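Local structure of ATP-dependent CLP protease, putative (Plasmodium falciparum, 2F6I) at residues 33-36 against 37-41. The protein probably hydrolyses proteins to small peptides in an ATP-dependent manner, as the catalytic domain of a ClpP-type serine protease that assembles from fourteen copies. Sequence-based numbering, arbitrary orientation.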
# COMPACT_ATOMS: atom_id res chain seq x y z
N LYS C 33 -28.92 23.10 8.64
CA LYS C 33 -28.41 23.08 10.01
C LYS C 33 -28.35 24.50 10.55
O LYS C 33 -28.62 24.73 11.73
CB LYS C 33 -27.03 22.44 10.06
CG LYS C 33 -27.04 20.95 9.80
CD LYS C 33 -27.95 20.23 10.78
CE LYS C 33 -27.92 18.74 10.55
NZ LYS C 33 -26.54 18.20 10.70
N LEU C 34 -27.98 25.44 9.69
CA LEU C 34 -27.89 26.84 10.07
C LEU C 34 -29.27 27.37 10.45
O LEU C 34 -29.41 28.13 11.40
CB LEU C 34 -27.32 27.67 8.91
CG LEU C 34 -27.13 29.16 9.20
CD1 LEU C 34 -26.13 29.34 10.33
CD2 LEU C 34 -26.65 29.86 7.94
N PHE C 35 -30.28 26.95 9.69
CA PHE C 35 -31.64 27.38 9.95
C PHE C 35 -32.12 26.88 11.31
O PHE C 35 -32.89 27.56 11.99
CB PHE C 35 -32.57 26.88 8.85
CG PHE C 35 -34.03 26.96 9.19
CD1 PHE C 35 -34.66 25.91 9.88
CD2 PHE C 35 -34.79 28.07 8.85
CE1 PHE C 35 -36.01 25.98 10.22
CE2 PHE C 35 -36.14 28.15 9.18
CZ PHE C 35 -36.75 27.10 9.86
N PHE C 36 -31.67 25.69 11.71
CA PHE C 36 -32.06 25.15 13.00
C PHE C 36 -31.23 25.78 14.10
O PHE C 36 -31.72 26.03 15.20
CB PHE C 36 -31.89 23.63 13.03
CG PHE C 36 -33.02 22.89 12.37
CD1 PHE C 36 -32.82 22.21 11.17
CD2 PHE C 36 -34.29 22.89 12.94
CE1 PHE C 36 -33.88 21.55 10.55
CE2 PHE C 36 -35.34 22.23 12.33
CZ PHE C 36 -35.14 21.56 11.13
N PHE C 37 -29.97 26.06 13.79
CA PHE C 37 -29.08 26.68 14.76
C PHE C 37 -29.63 28.04 15.18
O PHE C 37 -29.63 28.39 16.36
CB PHE C 37 -27.68 26.85 14.16
CG PHE C 37 -26.67 27.37 15.15
CD1 PHE C 37 -25.93 28.51 14.86
CD2 PHE C 37 -26.46 26.72 16.36
CE1 PHE C 37 -24.98 28.99 15.77
CE2 PHE C 37 -25.51 27.19 17.27
CZ PHE C 37 -24.77 28.33 16.97
N LYS C 38 -30.12 28.81 14.20
CA LYS C 38 -30.68 30.12 14.49
C LYS C 38 -31.95 30.01 15.32
O LYS C 38 -32.43 31.01 15.87
CB LYS C 38 -30.96 30.88 13.18
CG LYS C 38 -29.70 31.28 12.41
CD LYS C 38 -30.03 31.98 11.10
CE LYS C 38 -28.77 32.34 10.32
NZ LYS C 38 -29.07 32.96 8.98
N LYS C 39 -32.49 28.80 15.43
CA LYS C 39 -33.70 28.56 16.21
C LYS C 39 -33.36 27.86 17.52
O LYS C 39 -34.22 27.26 18.16
CB LYS C 39 -34.70 27.71 15.43
CG LYS C 39 -35.49 28.46 14.39
CD LYS C 39 -36.65 27.60 13.90
CE LYS C 39 -37.66 28.42 13.11
NZ LYS C 39 -38.93 27.66 12.89
N ARG C 40 -32.09 27.92 17.91
CA ARG C 40 -31.61 27.31 19.15
C ARG C 40 -31.66 25.79 19.10
O ARG C 40 -31.75 25.14 20.14
CB ARG C 40 -32.45 27.80 20.33
CG ARG C 40 -32.47 29.30 20.50
CD ARG C 40 -32.19 29.65 21.94
NE ARG C 40 -31.12 30.63 22.02
CZ ARG C 40 -30.29 30.75 23.06
NH1 ARG C 40 -30.42 29.95 24.10
NH2 ARG C 40 -29.34 31.67 23.03
N ILE C 41 -31.58 25.23 17.90
CA ILE C 41 -31.63 23.78 17.75
C ILE C 41 -30.30 23.24 17.22
O ILE C 41 -29.83 23.65 16.17
CB ILE C 41 -32.79 23.38 16.82
CG1 ILE C 41 -34.10 23.90 17.41
CG2 ILE C 41 -32.83 21.87 16.64
CD1 ILE C 41 -35.33 23.62 16.57
O HOH W 1 -28.17 22.94 13.98
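Phe-36 and Ile-41 close a Schellman motif that ends helix 30-37 and turns the chain into strand 41-44, an outermost strand, within this chain, of the parallel sheet of the ClpP fold. Phe-36 O takes two backbone donors from opposite faces of its carbonyl plane: Ile-41 N at 2.8 Å and Lys-39 N, well above the plane with a C=O...N angle of 112°. Arg-40, with positive phi (68°), is the C-prime residue, and its N hydrogen-bonds to Phe-37 O at 2.9 Å in the type I turn. Beside this turn, Ile-41 CD1 comes up to the edge of the Phe-36 ring, near its plane, 3.8 Å from CD2. Phe-35 CD1 lies over the centre of one face of that ring, 4.1 Å above it. The extended lysines lie back along the last turn: Lys-39 CE rests 3.6 Å from CZ of Phe-35, and Lys-38 CE touches Leu-34 CG. Since CG of Leu-34 stands anti to the backbone N (chi1 -178°), its branch is carried forward to meet that lysine. Helix and strand are joined once more by a water that donates to Lys-33 O and, at 2.8 Å, to Ile-41 O.

Further out, Arg-40 NH1 hydrogen-bonds to Ser-97 OG, tying the turn to the body of the same chain, while Phe-37 packs on Gln-59 and Leu-63 of helix 50-66. The helix end also forms part of the subunit interface: Tyr-62 of a neighbouring subunit meets Phe-35 edge-to-face, and Lys-39 NZ donates a hydrogen bond to Asn-65 OD1 of that same subunit.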